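PDB 4XYH: kinetochore protein Mis16 from Schizosaccharomyces japonicus, which binds histone H4 and the CENP-A-specific chaperone Scm3, and so probably takes part in loading CENP-A at centromeres. Local coordinates for residues 122-134 against 157-171. Numbering follows the deposited sequence.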
loop_
_atom_site.group_PDB
_atom_site.type_symbol
_atom_site.label_atom_id
_atom_site.label_comp_id
_atom_site.label_asym_id
_atom_site.label_seq_id
_atom_site.Cartn_x
_atom_site.Cartn_y
_atom_site.Cartn_z
ATOM N N LEU A 122 -13.865 12.461 -9.669
ATOM C CA LEU A 122 -12.399 12.408 -9.642
ATOM C C LEU A 122 -11.736 13.333 -10.653
ATOM O O LEU A 122 -11.916 13.168 -11.860
ATOM C CB LEU A 122 -11.908 10.983 -9.907
ATOM C CG LEU A 122 -10.493 10.576 -9.446
ATOM C CD1 LEU A 122 -9.323 11.318 -10.137
ATOM C CD2 LEU A 122 -10.384 10.689 -7.930
ATOM N N ASP A 123 -10.924 14.270 -10.173
ATOM C CA ASP A 123 -10.042 14.980 -11.084
ATOM C C ASP A 123 -8.681 15.314 -10.438
ATOM O O ASP A 123 -8.551 15.380 -9.214
ATOM C CB ASP A 123 -10.745 16.237 -11.626
ATOM C CG ASP A 123 -10.482 17.479 -10.792
ATOM O OD1 ASP A 123 -11.107 17.612 -9.714
ATOM O OD2 ASP A 123 -9.674 18.336 -11.238
ATOM N N ILE A 124 -7.665 15.472 -11.286
ATOM C CA ILE A 124 -6.303 15.773 -10.855
ATOM C C ILE A 124 -6.099 17.262 -10.651
ATOM O O ILE A 124 -6.155 18.025 -11.608
ATOM C CB ILE A 124 -5.265 15.293 -11.886
ATOM C CG1 ILE A 124 -5.496 13.825 -12.257
ATOM C CG2 ILE A 124 -3.864 15.522 -11.367
ATOM C CD1 ILE A 124 -5.112 12.838 -11.181
ATOM N N VAL A 125 -5.834 17.679 -9.417
ATOM C CA VAL A 125 -5.718 19.099 -9.128
ATOM C C VAL A 125 -4.285 19.612 -9.041
ATOM O O VAL A 125 -4.058 20.815 -9.113
ATOM C CB VAL A 125 -6.443 19.438 -7.825
ATOM C CG1 VAL A 125 -7.915 19.100 -7.975
ATOM C CG2 VAL A 125 -5.825 18.677 -6.658
ATOM N N GLN A 126 -3.315 18.718 -8.881
ATOM C CA GLN A 126 -1.919 19.149 -8.852
ATOM C C GLN A 126 -0.989 18.052 -9.356
ATOM O O GLN A 126 -1.148 16.867 -9.023
ATOM C CB GLN A 126 -1.505 19.589 -7.442
ATOM C CG GLN A 126 -0.245 20.430 -7.452
ATOM C CD GLN A 126 0.087 21.065 -6.104
ATOM O OE1 GLN A 126 0.285 20.372 -5.109
ATOM N NE2 GLN A 126 0.163 22.393 -6.075
ATOM N N LYS A 127 -0.028 18.451 -10.180
ATOM C CA LYS A 127 0.960 17.524 -10.709
ATOM C C LYS A 127 2.317 18.117 -10.447
ATOM O O LYS A 127 2.562 19.287 -10.764
ATOM C CB LYS A 127 0.758 17.274 -12.207
ATOM C CG LYS A 127 -0.662 16.866 -12.544
ATOM C CD LYS A 127 -0.767 16.115 -13.856
ATOM C CE LYS A 127 -0.614 17.037 -15.033
ATOM N NZ LYS A 127 -0.438 16.245 -16.294
ATOM N N ILE A 128 3.198 17.324 -9.859
ATOM C CA ILE A 128 4.527 17.813 -9.546
ATOM C C ILE A 128 5.558 16.961 -10.257
ATOM O O ILE A 128 5.492 15.739 -10.186
ATOM C CB ILE A 128 4.792 17.794 -8.028
ATOM C CG1 ILE A 128 3.644 18.487 -7.284
ATOM C CG2 ILE A 128 6.147 18.421 -7.731
ATOM C CD1 ILE A 128 3.405 17.965 -5.882
ATOM N N HIS A 129 6.517 17.601 -10.928
ATOM C CA HIS A 129 7.585 16.860 -11.609
ATOM C C HIS A 129 8.275 15.885 -10.663
ATOM O O HIS A 129 8.652 16.243 -9.540
ATOM C CB HIS A 129 8.616 17.807 -12.232
ATOM C CG HIS A 129 8.121 18.496 -13.468
ATOM N ND1 HIS A 129 8.961 18.961 -14.455
ATOM C CD2 HIS A 129 6.861 18.785 -13.879
ATOM C CE1 HIS A 129 8.240 19.496 -15.427
ATOM N NE2 HIS A 129 6.965 19.406 -15.098
ATOM N N HIS A 130 8.418 14.654 -11.148
ATOM C CA HIS A 130 9.008 13.543 -10.415
ATOM C C HIS A 130 10.017 12.796 -11.298
ATOM O O HIS A 130 9.758 12.567 -12.483
ATOM C CB HIS A 130 7.904 12.591 -9.936
ATOM C CG HIS A 130 8.393 11.502 -9.031
ATOM N ND1 HIS A 130 8.897 10.309 -9.515
ATOM C CD2 HIS A 130 8.452 11.422 -7.682
ATOM C CE1 HIS A 130 9.245 9.546 -8.493
ATOM N NE2 HIS A 130 8.990 10.192 -7.368
ATOM N N GLU A 131 11.162 12.433 -10.725
ATOM C CA GLU A 131 12.205 11.683 -11.445
ATOM C C GLU A 131 11.961 10.174 -11.451
ATOM O O GLU A 131 12.060 9.510 -10.424
ATOM C CB GLU A 131 13.590 11.951 -10.842
ATOM C CG GLU A 131 13.995 13.407 -10.859
ATOM C CD GLU A 131 15.493 13.619 -10.624
ATOM O OE1 GLU A 131 16.166 12.743 -10.024
ATOM O OE2 GLU A 131 15.997 14.683 -11.046
ATOM N N GLY A 132 11.651 9.633 -12.620
ATOM C CA GLY A 132 11.376 8.221 -12.733
ATOM C C GLY A 132 9.957 7.941 -12.302
ATOM O O GLY A 132 9.254 8.847 -11.819
ATOM N N ASP A 133 9.541 6.687 -12.489
ATOM C CA ASP A 133 8.228 6.218 -12.064
ATOM C C ASP A 133 8.027 6.504 -10.581
ATOM O O ASP A 133 8.963 6.389 -9.785
ATOM C CB ASP A 133 8.076 4.717 -12.313
ATOM C CG ASP A 133 8.210 4.332 -13.788
ATOM O OD1 ASP A 133 7.890 5.156 -14.664
ATOM O OD2 ASP A 133 8.623 3.178 -14.068
ATOM N N VAL A 134 6.818 6.882 -10.196
ATOM C CA VAL A 134 6.550 6.988 -8.778
ATOM C C VAL A 134 6.230 5.576 -8.262
ATOM O O VAL A 134 5.091 5.127 -8.335
ATOM C CB VAL A 134 5.404 7.964 -8.478
ATOM C CG1 VAL A 134 5.228 8.109 -6.991
ATOM C CG2 VAL A 134 5.691 9.327 -9.106
ATOM N N TYR A 157 12.688 10.601 -2.544
ATOM C CA TYR A 157 12.469 12.037 -2.724
ATOM C C TYR A 157 11.531 12.612 -1.666
ATOM O O TYR A 157 10.637 11.928 -1.155
ATOM C CB TYR A 157 11.919 12.345 -4.122
ATOM C CG TYR A 157 12.870 11.960 -5.243
ATOM C CD1 TYR A 157 13.918 12.799 -5.606
ATOM C CD2 TYR A 157 12.729 10.754 -5.923
ATOM C CE1 TYR A 157 14.791 12.460 -6.623
ATOM C CE2 TYR A 157 13.611 10.394 -6.949
ATOM C CZ TYR A 157 14.632 11.256 -7.288
ATOM O OH TYR A 157 15.502 10.919 -8.282
ATOM N N ILE A 158 11.743 13.878 -1.335
ATOM C CA ILE A 158 10.853 14.577 -0.431
ATOM C C ILE A 158 10.240 15.795 -1.109
ATOM O O ILE A 158 10.935 16.556 -1.791
ATOM C CB ILE A 158 11.576 15.016 0.831
ATOM C CG1 ILE A 158 12.262 13.804 1.481
ATOM C CG2 ILE A 158 10.586 15.671 1.774
ATOM C CD1 ILE A 158 11.300 12.778 2.105
ATOM N N PHE A 159 8.936 15.963 -0.919
ATOM C CA PHE A 159 8.194 17.094 -1.465
ATOM C C PHE A 159 7.493 17.811 -0.323
ATOM O O PHE A 159 6.919 17.159 0.545
ATOM C CB PHE A 159 7.155 16.636 -2.494
ATOM C CG PHE A 159 7.730 15.904 -3.679
ATOM C CD1 PHE A 159 8.129 14.574 -3.569
ATOM C CD2 PHE A 159 7.835 16.529 -4.921
ATOM C CE1 PHE A 159 8.635 13.892 -4.670
ATOM C CE2 PHE A 159 8.342 15.849 -6.020
ATOM C CZ PHE A 159 8.737 14.524 -5.890
ATOM N N ASP A 160 7.543 19.140 -0.307
ATOM C CA ASP A 160 6.783 19.923 0.670
ATOM C C ASP A 160 5.654 20.685 -0.042
ATOM O O ASP A 160 5.920 21.704 -0.681
ATOM C CB ASP A 160 7.720 20.893 1.405
ATOM C CG ASP A 160 7.017 21.689 2.497
ATOM O OD1 ASP A 160 5.769 21.624 2.633
ATOM O OD2 ASP A 160 7.725 22.393 3.237
ATOM N N LEU A 161 4.417 20.189 0.056
ATOM C CA LEU A 161 3.307 20.725 -0.740
ATOM C C LEU A 161 2.974 22.167 -0.354
ATOM O O LEU A 161 2.391 22.925 -1.130
ATOM C CB LEU A 161 2.059 19.843 -0.605
ATOM C CG LEU A 161 2.205 18.385 -1.095
ATOM C CD1 LEU A 161 0.878 17.595 -1.096
ATOM C CD2 LEU A 161 2.864 18.340 -2.445
ATOM N N ASN A 162 3.374 22.541 0.848
ATOM C CA ASN A 162 3.131 23.874 1.359
ATOM C C ASN A 162 3.878 24.990 0.625
ATOM O O ASN A 162 3.564 26.162 0.795
ATOM C CB ASN A 162 3.486 23.911 2.854
ATOM C CG ASN A 162 3.078 25.204 3.500
ATOM O OD1 ASN A 162 1.926 25.629 3.386
ATOM N ND2 ASN A 162 4.024 25.852 4.172
ATOM N N LEU A 163 4.887 24.630 -0.153
ATOM C CA LEU A 163 5.670 25.615 -0.894
ATOM C C LEU A 163 5.013 25.968 -2.228
ATOM O O LEU A 163 5.499 26.816 -2.947
ATOM C CB LEU A 163 7.091 25.100 -1.162
ATOM C CG LEU A 163 7.984 24.747 0.035
ATOM C CD1 LEU A 163 9.345 24.230 -0.447
ATOM C CD2 LEU A 163 8.167 25.982 0.896
ATOM N N TYR A 164 3.925 25.291 -2.572
ATOM C CA TYR A 164 3.273 25.511 -3.854
ATOM C C TYR A 164 1.826 25.032 -3.833
ATOM O O TYR A 164 1.438 24.152 -4.599
ATOM C CB TYR A 164 4.061 24.831 -4.990
ATOM C CG TYR A 164 4.767 23.524 -4.645
ATOM C CD1 TYR A 164 4.069 22.326 -4.587
ATOM C CD2 TYR A 164 6.138 23.494 -4.403
ATOM C CE1 TYR A 164 4.710 21.140 -4.279
ATOM C CE2 TYR A 164 6.797 22.317 -4.104
ATOM C CZ TYR A 164 6.076 21.141 -4.041
ATOM O OH TYR A 164 6.704 19.960 -3.745
ATOM N N ARG A 165 1.041 25.629 -2.944
ATOM C CA ARG A 165 -0.379 25.322 -2.812
ATOM C C ARG A 165 -1.222 25.582 -4.036
ATOM O O ARG A 165 -2.159 24.849 -4.301
ATOM C CB ARG A 165 -0.986 26.124 -1.663
ATOM C CG ARG A 165 -0.376 25.812 -0.324
ATOM C CD ARG A 165 -1.412 25.286 0.642
ATOM N NE ARG A 165 -0.782 24.997 1.924
ATOM C CZ ARG A 165 -0.615 23.779 2.425
ATOM N NH1 ARG A 165 -1.056 22.714 1.767
ATOM N NH2 ARG A 165 -0.014 23.629 3.593
ATOM N N GLU A 166 -0.915 26.632 -4.778
ATOM C CA GLU A 166 -1.844 27.074 -5.805
ATOM C C GLU A 166 -1.499 26.585 -7.198
ATOM O O GLU A 166 -2.377 26.483 -8.052
ATOM C CB GLU A 166 -1.940 28.604 -5.777
ATOM C CG GLU A 166 -2.197 29.194 -4.377
ATOM C CD GLU A 166 -3.482 28.672 -3.746
ATOM O OE1 GLU A 166 -4.414 28.264 -4.487
ATOM O OE2 GLU A 166 -3.556 28.651 -2.497
ATOM N N GLN A 167 -0.227 26.267 -7.421
ATOM C CA GLN A 167 0.233 25.850 -8.742
ATOM C C GLN A 167 -0.389 24.514 -9.185
ATOM O O GLN A 167 -0.219 23.494 -8.513
ATOM C CB GLN A 167 1.758 25.731 -8.759
ATOM C CG GLN A 167 2.534 27.025 -8.611
ATOM C CD GLN A 167 2.707 27.472 -7.175
ATOM O OE1 GLN A 167 2.033 26.986 -6.260
ATOM N NE2 GLN A 167 3.622 28.417 -6.969
ATOM N N PRO A 168 -1.114 24.515 -10.318
ATOM C CA PRO A 168 -1.670 23.267 -10.865
ATOM C C PRO A 168 -0.560 22.320 -11.320
ATOM O O PRO A 168 -0.740 21.104 -11.295
ATOM C CB PRO A 168 -2.504 23.718 -12.076
ATOM C CG PRO A 168 -2.490 25.184 -12.072
ATOM C CD PRO A 168 -1.381 25.669 -11.184
ATOM N N ILE A 169 0.562 22.885 -11.756
ATOM C CA ILE A 169 1.706 22.099 -12.206
ATOM C C ILE A 169 2.963 22.679 -11.588
ATOM O O ILE A 169 3.203 23.881 -11.655
ATOM C CB ILE A 169 1.830 22.073 -13.742
ATOM C CG1 ILE A 169 0.560 21.478 -14.365
ATOM C CG2 ILE A 169 3.053 21.257 -14.177
ATOM C CD1 ILE A 169 0.690 21.129 -15.841
ATOM N N VAL A 170 3.747 21.815 -10.961
ATOM C CA VAL A 170 4.934 22.222 -10.227
ATOM C C VAL A 170 6.212 21.700 -10.908
ATOM O O VAL A 170 6.592 20.528 -10.742
ATOM C CB VAL A 170 4.854 21.715 -8.790
ATOM C CG1 VAL A 170 6.122 22.111 -7.990
ATOM C CG2 VAL A 170 3.579 22.237 -8.133
ATOM N N GLN A 171 6.869 22.570 -11.672
ATOM C CA GLN A 171 7.989 22.153 -12.515
ATOM C C GLN A 171 9.267 21.961 -11.708
ATOM O O GLN A 171 10.122 21.172 -12.085
ATOM C CB GLN A 171 8.212 23.168 -13.655
ATOM C CG GLN A 171 7.188 22.997 -14.812
ATOM C CD GLN A 171 7.101 24.206 -15.741
ATOM O OE1 GLN A 171 6.120 24.967 -15.714
ATOM N NE2 GLN A 171 8.121 24.382 -16.573
HETATM O O HOH W 1 0.033 21.670 -2.890
#
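Ile128 projects from strand 123-130 into a hollow lined by Phe159, Leu161, Tyr164 and Val170. Its CD1 fits the notch where Leu161 CD2 and Tyr164 CE1 meet, tightest at Leu161 CD2 (3.5 Å), while the Tyr164 side chain crosses that of Ile128 at about a right angle. With chi1 at -51°, CG2 lies anti to the backbone N and is directed between Val170 CB and Phe159 CD2. Val170 runs alongside Ile128, and its CG1 sits over the centre of one face of the Tyr164 ring, whose hydroxyl bonds to Gln175.

Toward Gly132, rings replace the aliphatic knob. His130 CD2 meets Phe159 CZ at 3.6 Å, rim to rim, and Tyr157 turns its edge to the His130 face, the planes 69° apart. Tyr157 OH then donates to Glu131 OE1 (2.6 Å) on the anti side of the carboxylate. His129 lies on the other side of the strand, with Gln171 CA over its ring centre in a CH-pi contact.

At the far end, Gln126 reaches into the turn with CG anti to the backbone N (chi1 -162°) and the chain extended. NE2 donates to two carbonyls, Gln167 O at 2.7 Å in its amide plane and Tyr164 O at 2.6 Å, while a water lies 2.6 Å from Gln126 OE1 and near Leu161 O. Shortened to an alanine, this position is likely to lose the donor of both carbonyls and leave the turn freer to shift.

Backbone bonds add a short parallel pairing: Lys127 N to Pro168 O, Val170 N to Lys127 O (2.8 Å) and His129 N to Val170 O. Strand 169-170 thereby edges the sheet containing 123-130, while 157-160 belongs to the next sheet, an inter-blade junction of the WD40 beta-propeller.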